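Local atomic coordinates of 30-kDa cleavage and polyadenylation specificity factor 30 (Arabidopsis thaliana, PDB entry 5ZUU), a protein that binds m6A-modified RNA through its YTH domain, as part of the complex that selects poly(A) sites and forms the 3' ends of pre-mRNA. Residues A[28-33]-A[61-66]; A[111-116]-A[146-151]. One frame throughout, in Å; residues are numbered along the deposited sequence.

Contact 1. Residues A[28-33]-A[61-66]; sequences ENFELS and LIFSVN. With nucleotides of chain F.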
ATOM      1  N   GLU A  28      -6.999  -3.074  12.051  1.00 22.11           N
ATOM      2  CA  GLU A  28      -8.259  -3.651  11.565  1.00 23.34           C
ATOM      3  C   GLU A  28      -8.488  -3.200  10.155  1.00 19.55           C
ATOM      4  O   GLU A  28      -8.827  -4.032   9.341  1.00 16.63           O
ATOM      5  CB  GLU A  28      -9.461  -3.306  12.431  1.00 27.68           C
ATOM      6  CG  GLU A  28      -9.364  -3.833  13.859  1.00 35.05           C
ATOM      7  CD  GLU A  28      -8.679  -2.866  14.841  1.00 45.70           C
ATOM      8  OE1 GLU A  28      -9.368  -2.321  15.749  1.00 61.71           O
ATOM      9  OE2 GLU A  28      -7.450  -2.651  14.716  1.00 46.44           O
ATOM     10  N   ASN A  29      -8.333  -1.915   9.830  1.00 16.75           N
ATOM     11  CA  ASN A  29      -8.600  -1.451   8.451  1.00 16.68           C
ATOM     12  C   ASN A  29      -7.634  -2.028   7.417  1.00 14.87           C
ATOM     13  O   ASN A  29      -7.993  -2.359   6.359  1.00 13.49           O
ATOM     14  CB  ASN A  29      -8.670   0.068   8.363  1.00 17.67           C
ATOM     15  CG  ASN A  29      -9.897   0.649   9.068  1.00 18.54           C
ATOM     16  OD1 ASN A  29     -10.006   1.841   9.268  1.00 18.60           O
ATOM     17  ND2 ASN A  29     -10.790  -0.196   9.431  1.00 14.74           N
ATOM     18  N   PHE A  30      -6.388  -2.077   7.796  1.00 14.54           N
ATOM     19  CA  PHE A  30      -5.376  -2.669   6.961  1.00 14.47           C
ATOM     20  C   PHE A  30      -5.728  -4.132   6.617  1.00 14.46           C
ATOM     21  O   PHE A  30      -5.629  -4.575   5.475  1.00 12.09           O
ATOM     22  CB  PHE A  30      -4.031  -2.543   7.687  1.00 14.21           C
ATOM     23  CG  PHE A  30      -2.982  -3.470   7.169  1.00 15.29           C
ATOM     24  CD1 PHE A  30      -2.606  -3.412   5.845  1.00 15.46           C
ATOM     25  CD2 PHE A  30      -2.377  -4.439   8.028  1.00 15.84           C
ATOM     26  CE1 PHE A  30      -1.619  -4.263   5.368  1.00 15.59           C
ATOM     27  CE2 PHE A  30      -1.394  -5.269   7.562  1.00 16.23           C
ATOM     28  CZ  PHE A  30      -1.032  -5.190   6.210  1.00 15.95           C
ATOM     29  N   GLU A  31      -6.128  -4.871   7.640  1.00 17.37           N
ATOM     30  CA  GLU A  31      -6.576  -6.289   7.432  1.00 20.91           C
ATOM     31  C   GLU A  31      -7.801  -6.449   6.586  1.00 18.34           C
ATOM     32  O   GLU A  31      -7.826  -7.276   5.708  1.00 17.61           O
ATOM     33  CB  GLU A  31      -6.692  -7.017   8.753  1.00 23.78           C
ATOM     34  CG  GLU A  31      -5.292  -7.207   9.297  1.00 28.47           C
ATOM     35  CD  GLU A  31      -5.234  -7.848  10.645  1.00 34.01           C
ATOM     36  OE1 GLU A  31      -6.226  -8.480  11.038  1.00 36.96           O
ATOM     37  OE2 GLU A  31      -4.163  -7.725  11.284  1.00 40.72           O
ATOM     38  N   LEU A  32      -8.754  -5.553   6.761  1.00 20.83           N
ATOM     39  CA  LEU A  32      -9.898  -5.478   5.884  1.00 21.06           C
ATOM     40  C   LEU A  32      -9.508  -5.168   4.438  1.00 18.98           C
ATOM     41  O   LEU A  32     -10.075  -5.743   3.474  1.00 19.70           O
ATOM     42  CB  LEU A  32     -10.856  -4.410   6.408  1.00 25.79           C
ATOM     43  CG  LEU A  32     -12.344  -4.625   6.167  1.00 32.04           C
ATOM     44  CD1 LEU A  32     -12.846  -5.882   6.865  1.00 34.07           C
ATOM     45  CD2 LEU A  32     -13.129  -3.424   6.674  1.00 32.22           C
ATOM     46  N   SER A  33      -8.562  -4.237   4.272  1.00 15.06           N
ATOM     47  CA  SER A  33      -8.062  -3.954   2.938  1.00 14.51           C
ATOM     48  C   SER A  33      -7.488  -5.204   2.238  1.00 14.32           C
ATOM     49  O   SER A  33      -7.695  -5.467   1.062  1.00 13.20           O
ATOM     50  CB  SER A  33      -7.005  -2.864   3.028  1.00 12.66           C
ATOM     51  OG  SER A  33      -6.497  -2.603   1.770  1.00 11.43           O
ATOM     52  N   LEU A  61       1.550   1.948  -3.306  1.00 11.95           N
ATOM     53  CA  LEU A  61       1.188   2.415  -1.943  1.00 11.18           C
ATOM     54  C   LEU A  61       1.872   1.522  -0.930  1.00 11.00           C
ATOM     55  O   LEU A  61       1.545   0.362  -0.817  1.00 11.05           O
ATOM     56  CB  LEU A  61      -0.323   2.294  -1.789  1.00 11.22           C
ATOM     57  CG  LEU A  61      -1.133   3.006  -2.894  1.00 11.13           C
ATOM     58  CD1 LEU A  61      -2.590   2.807  -2.652  1.00 11.45           C
ATOM     59  CD2 LEU A  61      -0.837   4.509  -2.927  1.00 10.74           C
ATOM     60  N   ILE A  62       2.804   2.086  -0.176  1.00 10.69           N
ATOM     61  CA  ILE A  62       3.522   1.416   0.854  1.00 10.53           C
ATOM     62  C   ILE A  62       2.858   1.717   2.181  1.00 11.00           C
ATOM     63  O   ILE A  62       2.952   2.844   2.685  1.00 11.45           O
ATOM     64  CB  ILE A  62       4.995   1.901   0.851  1.00 10.59           C
ATOM     65  CG1 ILE A  62       5.645   1.577  -0.496  1.00 10.75           C
ATOM     66  CG2 ILE A  62       5.796   1.289   1.989  1.00 10.82           C
ATOM     67  CD1 ILE A  62       7.055   2.200  -0.714  1.00 11.06           C
ATOM     68  N   PHE A  63       2.261   0.696   2.806  1.00 11.81           N
ATOM     69  CA  PHE A  63       1.431   0.842   3.991  1.00 12.32           C
ATOM     70  C   PHE A  63       2.188   0.759   5.254  1.00 11.31           C
ATOM     71  O   PHE A  63       3.088  -0.009   5.400  1.00 11.35           O
ATOM     72  CB  PHE A  63       0.333  -0.233   4.077  1.00 13.80           C
ATOM     73  CG  PHE A  63      -0.866   0.103   3.292  1.00 15.91           C
ATOM     74  CD1 PHE A  63      -0.766   0.262   1.892  1.00 16.79           C
ATOM     75  CD2 PHE A  63      -2.114   0.285   3.907  1.00 17.79           C
ATOM     76  CE1 PHE A  63      -1.894   0.561   1.123  1.00 18.44           C
ATOM     77  CE2 PHE A  63      -3.232   0.603   3.150  1.00 17.46           C
ATOM     78  CZ  PHE A  63      -3.133   0.741   1.756  1.00 17.91           C
ATOM     79  N   SER A  64       1.743   1.507   6.215  1.00 11.14           N
ATOM     80  CA  SER A  64       2.250   1.395   7.538  1.00 10.83           C
ATOM     81  C   SER A  64       1.211   1.778   8.528  1.00 11.66           C
ATOM     82  O   SER A  64       0.671   2.920   8.471  1.00 12.19           O
ATOM     83  CB  SER A  64       3.472   2.232   7.683  1.00 10.65           C
ATOM     84  OG  SER A  64       3.830   2.321   9.079  1.00 11.17           O
ATOM     85  N   VAL A  65       0.916   0.861   9.461  1.00 12.19           N
ATOM     86  CA  VAL A  65       0.019   1.172  10.589  1.00 12.04           C
ATOM     87  C   VAL A  65       0.708   2.093  11.655  1.00 11.70           C
ATOM     88  O   VAL A  65       1.794   1.803  12.107  1.00 10.37           O
ATOM     89  CB  VAL A  65      -0.535  -0.103  11.231  1.00 11.64           C
ATOM     90  CG1 VAL A  65      -1.407   0.241  12.403  1.00 11.76           C
ATOM     91  CG2 VAL A  65      -1.321  -0.910  10.195  1.00 12.31           C
ATOM     92  N   ASN A  66       0.048   3.205  12.008  1.00 12.52           N
ATOM     93  CA  ASN A  66       0.556   4.155  13.009  1.00 13.69           C
ATOM     94  C   ASN A  66       1.021   3.402  14.270  1.00 13.53           C
ATOM     95  O   ASN A  66       0.363   2.482  14.735  1.00 12.77           O
ATOM     96  CB  ASN A  66      -0.521   5.164  13.467  1.00 13.78           C
ATOM     97  CG  ASN A  66      -1.023   6.071  12.366  1.00 15.12           C
ATOM     98  OD1 ASN A  66      -0.649   5.942  11.194  1.00 14.29           O
ATOM     99  ND2 ASN A  66      -1.836   7.052  12.757  1.00 14.50           N
TER
ATOM    100  P     C F   6      -1.153  10.436   9.910  1.00 13.25           P
ATOM    101  OP1   C F   6      -0.876  11.349  11.018  1.00 13.64           O
ATOM    102  OP2   C F   6      -1.211  10.971   8.525  1.00 13.76           O
ATOM    103  O5'   C F   6      -0.025   9.290   9.884  1.00 13.22           O
ATOM    104  C5'   C F   6       0.775   9.051  11.046  1.00 12.83           C
ATOM    105  C4'   C F   6       2.223   9.363  10.758  1.00 13.50           C
ATOM    106  O4'   C F   6       2.380  10.782  10.522  1.00 13.01           O
ATOM    107  C3'   C F   6       3.213   9.034  11.868  1.00 13.41           C
ATOM    108  O3'   C F   6       3.565   7.658  11.797  1.00 12.67           O
ATOM    109  C2'   C F   6       4.355   9.967  11.534  1.00 12.87           C
ATOM    110  O2'   C F   6       5.176   9.483  10.486  1.00 11.75           O
ATOM    111  C1'   C F   6       3.591  11.220  11.115  1.00 13.85           C
ATOM    112  N1    C F   6       3.257  12.154  12.211  1.00 15.21           N
ATOM    113  C2    C F   6       4.293  12.895  12.789  1.00 15.65           C
ATOM    114  O2    C F   6       5.453  12.701  12.406  1.00 15.44           O
ATOM    115  N3    C F   6       4.004  13.809  13.741  1.00 15.50           N
ATOM    116  C4    C F   6       2.734  14.011  14.106  1.00 16.69           C
ATOM    117  N4    C F   6       2.501  14.910  15.057  1.00 16.00           N
ATOM    118  C5    C F   6       1.651  13.277  13.528  1.00 16.26           C
ATOM    119  C6    C F   6       1.957  12.371  12.589  1.00 15.70           C
ATOM    120  P     U F   7       3.880   6.816  13.089  1.00 13.82           P
ATOM    121  OP1   U F   7       4.049   5.437  12.661  1.00 15.52           O
ATOM    122  OP2   U F   7       2.954   7.102  14.138  1.00 14.36           O
ATOM    123  O5'   U F   7       5.291   7.359  13.583  1.00 14.71           O
ATOM    124  C5'   U F   7       6.440   7.117  12.776  1.00 15.63           C
ATOM    125  C4'   U F   7       7.596   7.911  13.298  1.00 16.19           C
ATOM    126  O4'   U F   7       7.286   9.326  13.263  1.00 17.22           O
ATOM    127  C3'   U F   7       7.937   7.622  14.743  1.00 16.93           C
ATOM    128  O3'   U F   7       8.851   6.542  14.740  1.00 19.49           O
ATOM    129  C2'   U F   7       8.608   8.899  15.183  1.00 16.92           C
ATOM    130  O2'   U F   7       9.912   9.021  14.661  1.00 15.94           O
ATOM    131  C1'   U F   7       7.755   9.930  14.466  1.00 16.83           C
ATOM    132  N1    U F   7       6.603  10.449  15.207  1.00 15.60           N
ATOM    133  C2    U F   7       6.819  11.469  16.121  1.00 16.18           C
ATOM    134  O2    U F   7       7.937  11.861  16.441  1.00 16.74           O
ATOM    135  N3    U F   7       5.679  11.984  16.680  1.00 16.48           N
ATOM    136  C4    U F   7       4.376  11.633  16.396  1.00 16.11           C
ATOM    137  O4    U F   7       3.456  12.226  16.956  1.00 15.43           O
ATOM    138  C5    U F   7       4.238  10.565  15.453  1.00 15.64           C
ATOM    139  C6    U F   7       5.329  10.037  14.891  1.00 15.64           C
TER
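F30 on the helix meets F63 and V65 on the strand, and this apolar packing carries the contact between 28-33 and 61-66, with S33 adding a little buried surface. The two backbones stay well apart, with 7.6 Å between the CA atoms of F30 and V65, a gap bridged by the side chains of F30, F63 and V65. F30 turns its CG anti to its own backbone N (chi1 162°), which sends the ring down from the helix to the strand. There CD1 of F30 lies 4.2 Å from CD2 of F63, the two rings approaching obliquely. V65 touches nearer the root of the side chain: its CG2 branch is 4.0 Å from CB of F30. A phenylalanine suits this buried place because its ring is long and flat, while the compact valine fits beside its base.

Strand alternation decides who takes part. F63 and V65 point to the helix, whereas S64 between them points away, its OG bonded to H70 O and K23 NZ. Within the helix, L32 N to E28 O (3.0 Å) and S33 N to N29 O (2.9 Å) are regular alpha-helical hydrogen bonds. S33 is also buried, and its hydroxyl is satisfied by V38 O and W107 NE1.

Just past the strand, N66 makes van der Waals approaches to the RNA backbone, OD1 lying 3.4 Å from C5' of C6 of chain F. Its OD1 also forms a weak hydrogen bond with a modified group of the RNA.

In this YTH domain helix 27-36 thus covers one face of the mixed sheet, and strand 58-65, between 17-24 and 70-77, leads to N66. F63 also meets the rings of W39 and W107; F30 reaches Q72 of adjacent strand 70-77 and L110 of 103-114 beyond it.

Contact 2. Residues A[111-116]-A[146-151]; sequences CELSFH and EQLASL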
ATOM      1  N   CYS A 111       4.325  -8.119   4.551  1.00 13.79           N
ATOM      2  CA  CYS A 111       5.497  -8.485   5.354  1.00 15.27           C
ATOM      3  C   CYS A 111       5.571  -7.555   6.571  1.00 15.39           C
ATOM      4  O   CYS A 111       4.645  -6.825   6.756  1.00 16.05           O
ATOM      5  CB  CYS A 111       6.733  -8.324   4.481  1.00 16.90           C
ATOM      6  SG  CYS A 111       7.102  -6.583   4.019  1.00 19.21           S
ATOM      7  N   GLU A 112       6.575  -7.639   7.445  1.00 14.80           N
ATOM      8  CA  GLU A 112       6.756  -6.675   8.515  1.00 15.95           C
ATOM      9  C   GLU A 112       8.149  -6.108   8.403  1.00 15.65           C
ATOM     10  O   GLU A 112       9.134  -6.787   8.735  1.00 17.72           O
ATOM     11  CB  GLU A 112       6.575  -7.271   9.920  1.00 18.16           C
ATOM     12  CG  GLU A 112       5.145  -7.662  10.311  1.00 18.58           C
ATOM     13  CD  GLU A 112       4.195  -6.451  10.573  1.00 21.26           C
ATOM     14  OE1 GLU A 112       4.643  -5.312  10.888  1.00 21.90           O
ATOM     15  OE2 GLU A 112       2.967  -6.664  10.502  1.00 22.25           O
ATOM     16  N   LEU A 113       8.256  -4.889   7.901  1.00 13.96           N
ATOM     17  CA  LEU A 113       9.548  -4.291   7.678  1.00 13.78           C
ATOM     18  C   LEU A 113       9.774  -3.241   8.769  1.00 14.06           C
ATOM     19  O   LEU A 113       9.119  -2.192   8.832  1.00 13.74           O
ATOM     20  CB  LEU A 113       9.606  -3.654   6.313  1.00 13.66           C
ATOM     21  CG  LEU A 113      10.890  -2.866   6.005  1.00 14.11           C
ATOM     22  CD1 LEU A 113      12.071  -3.810   5.872  1.00 14.09           C
ATOM     23  CD2 LEU A 113      10.714  -2.088   4.704  1.00 14.24           C
ATOM     24  N   SER A 114      10.661  -3.558   9.675  1.00 13.64           N
ATOM     25  CA  SER A 114      11.010  -2.654  10.764  1.00 15.75           C
ATOM     26  C   SER A 114      11.621  -1.349  10.271  1.00 14.06           C
ATOM     27  O   SER A 114      12.408  -1.341   9.326  1.00 13.57           O
ATOM     28  CB  SER A 114      12.053  -3.364  11.656  1.00 17.13           C
ATOM     29  OG  SER A 114      12.608  -2.439  12.541  1.00 22.50           O
ATOM     30  N   PHE A 115      11.266  -0.257  10.931  1.00 14.48           N
ATOM     31  CA  PHE A 115      11.804   1.080  10.657  1.00 14.66           C
ATOM     32  C   PHE A 115      13.332   1.139  10.895  1.00 15.21           C
ATOM     33  O   PHE A 115      14.036   1.932  10.263  1.00 17.14           O
ATOM     34  CB  PHE A 115      11.127   2.181  11.536  1.00 13.81           C
ATOM     35  CG  PHE A 115       9.662   2.494  11.213  1.00 13.93           C
ATOM     36  CD1 PHE A 115       9.063   2.153  10.024  1.00 13.23           C
ATOM     37  CD2 PHE A 115       8.874   3.217  12.146  1.00 14.41           C
ATOM     38  CE1 PHE A 115       7.726   2.445   9.774  1.00 12.47           C
ATOM     39  CE2 PHE A 115       7.537   3.512  11.870  1.00 13.70           C
ATOM     40  CZ  PHE A 115       6.983   3.143  10.678  1.00 13.08           C
ATOM     41  N   HIS A 116      13.818   0.340  11.836  1.00 15.48           N
ATOM     42  CA  HIS A 116      15.268   0.216  12.116  1.00 15.05           C
ATOM     43  C   HIS A 116      15.976  -0.085  10.818  1.00 15.07           C
ATOM     44  O   HIS A 116      17.019   0.543  10.466  1.00 14.33           O
ATOM     45  CB  HIS A 116      15.525  -0.891  13.153  1.00 14.54           C
ATOM     46  CG  HIS A 116      16.922  -0.876  13.699  1.00 17.10           C
ATOM     47  ND1 HIS A 116      17.494   0.270  14.240  1.00 16.36           N
ATOM     48  CD2 HIS A 116      17.892  -1.824  13.693  1.00 16.41           C
ATOM     49  CE1 HIS A 116      18.751   0.000  14.573  1.00 18.52           C
ATOM     50  NE2 HIS A 116      19.002  -1.266  14.278  1.00 17.20           N
ATOM     51  N   GLU A 146      11.526   3.315  -4.687  1.00 14.91           N
ATOM     52  CA  GLU A 146      11.998   2.047  -5.200  1.00 16.07           C
ATOM     53  C   GLU A 146      12.975   1.320  -4.193  1.00 13.74           C
ATOM     54  O   GLU A 146      12.833   0.169  -3.969  1.00 12.01           O
ATOM     55  CB  GLU A 146      12.637   2.337  -6.529  1.00 19.98           C
ATOM     56  CG  GLU A 146      13.133   1.147  -7.312  1.00 25.78           C
ATOM     57  CD  GLU A 146      13.779   1.665  -8.594  1.00 32.13           C
ATOM     58  OE1 GLU A 146      14.726   2.523  -8.498  1.00 41.82           O
ATOM     59  OE2 GLU A 146      13.281   1.306  -9.678  1.00 36.88           O
ATOM     60  N   GLN A 147      13.862   2.043  -3.522  1.00 11.55           N
ATOM     61  CA  GLN A 147      14.648   1.483  -2.454  1.00 11.29           C
ATOM     62  C   GLN A 147      13.859   0.972  -1.299  1.00 11.79           C
ATOM     63  O   GLN A 147      14.168  -0.110  -0.800  1.00 11.21           O
ATOM     64  CB  GLN A 147      15.713   2.473  -1.926  1.00 10.80           C
ATOM     65  CG  GLN A 147      16.739   2.858  -2.984  1.00 11.15           C
ATOM     66  CD  GLN A 147      17.445   1.635  -3.576  1.00 11.57           C
ATOM     67  OE1 GLN A 147      17.818   0.726  -2.835  1.00 12.65           O
ATOM     68  NE2 GLN A 147      17.609   1.589  -4.900  1.00 10.38           N
ATOM     69  N   LEU A 148      12.851   1.739  -0.845  1.00 12.80           N
ATOM     70  CA  LEU A 148      12.032   1.310   0.245  1.00 12.36           C
ATOM     71  C   LEU A 148      11.199   0.092  -0.131  1.00 12.29           C
ATOM     72  O   LEU A 148      11.124  -0.834   0.646  1.00 11.81           O
ATOM     73  CB  LEU A 148      11.148   2.433   0.715  1.00 13.50           C
ATOM     74  CG  LEU A 148      10.211   2.136   1.893  1.00 13.72           C
ATOM     75  CD1 LEU A 148      11.011   1.668   3.073  1.00 12.98           C
ATOM     76  CD2 LEU A 148       9.408   3.383   2.268  1.00 14.45           C
ATOM     77  N   ALA A 149      10.584   0.087  -1.290  1.00 12.69           N
ATOM     78  CA  ALA A 149       9.867  -1.122  -1.734  1.00 14.40           C
ATOM     79  C   ALA A 149      10.838  -2.325  -1.840  1.00 15.77           C
ATOM     80  O   ALA A 149      10.537  -3.430  -1.423  1.00 16.27           O
ATOM     81  CB  ALA A 149       9.214  -0.902  -3.090  1.00 14.52           C
ATOM     82  N   SER A 150      12.035  -2.110  -2.365  1.00 15.97           N
ATOM     83  CA  SER A 150      12.964  -3.228  -2.446  1.00 15.83           C
ATOM     84  C   SER A 150      13.243  -3.868  -1.055  1.00 13.92           C
ATOM     85  O   SER A 150      13.385  -5.084  -0.977  1.00 12.88           O
ATOM     86  CB  SER A 150      14.228  -2.840  -3.219  1.00 17.43           C
ATOM     87  OG  SER A 150      15.124  -2.337  -2.286  1.00 24.79           O
ATOM     88  N   LEU A 151      13.249  -3.081   0.032  1.00 11.94           N
ATOM     89  CA  LEU A 151      13.440  -3.634   1.372  1.00 11.37           C
ATOM     90  C   LEU A 151      12.269  -4.540   1.801  1.00 11.19           C
ATOM     91  O   LEU A 151      12.450  -5.521   2.565  1.00 10.39           O
ATOM     92  CB  LEU A 151      13.618  -2.540   2.438  1.00 11.43           C
ATOM     93  CG  LEU A 151      14.867  -1.693   2.254  1.00 12.18           C
ATOM     94  CD1 LEU A 151      14.881  -0.487   3.185  1.00 12.08           C
ATOM     95  CD2 LEU A 151      16.152  -2.508   2.425  1.00 12.37           C
TER
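L113 and L151 mark the nearest approach of the two backbones, their CA atoms 7.4 Å apart, as the end of strand 103-114 passes beside a turn of helix. Backbone bonds run within the helix: S150 N to E146 O at 2.9 Å, and L151 N to Q147 O at 3.2 Å. The carbonyl of Q147 has a second donor, the hydroxyl of S150 at 2.8 Å from OG to O, tilted 29° from the carbonyl plane and on the same face as L151 N. A serine can thus return its hydroxyl to its own helix on a partly exposed side. At the end of the strand, S114 OG accepts the N-H of H116 in an ST turn, which helps shape the chain as it leaves the sheet.

Across the contact everything is leucine. With chi1 trans at 174°, the L113 side chain extends so that both its methyls meet the helix: CD2 lies 3.7 Å from CB of L151, while CD1 lies 3.7 Å from the carbonyl O of L151. L113 therefore touches L151 at CB and backbone. L148, one turn earlier, contributes its tip instead, CD1 standing 4.1 Å from CD2 of L113. The branched end of L113 is apt here because one residue can touch two helix positions three apart.

Helix 142-154 lies against the sheet through this strand and its neighbours, since L148 also rests on F71 of strand 70-77 and on I62 of strand 58-65, and L113 extends to L152 and E155. E112 makes a salt bridge to R27 through OE2 and a hydrogen bond with Q72 NE2 through OE1, while F115, edge-to-face with F71, packs against a modified group of the bound RNA, probably the methylated adenosine.

In the fold
Both contacts lean a helix on the same mixed sheet, but through different strands. Contact 1 is the more central and fully buried, and it mixes aromatic and aliphatic packing, joining helix 27-36 to an inner strand among tryptophans. Contact 2 lies farther from the centre; it is purely aliphatic, and L151 remains partly exposed. The two meet through strand 58-65, whose I62 CD1 packs 4.0 Å from L148 CD2 and whose S64 OG lies 3.6 Å from F115 CZ. On that strand I62 faces helix 142-154, and F63 and V65 face helix 27-36. Each contact also has a residue beside the RNA: polar N66 near the backbone phosphates, aromatic F115 against a modified group.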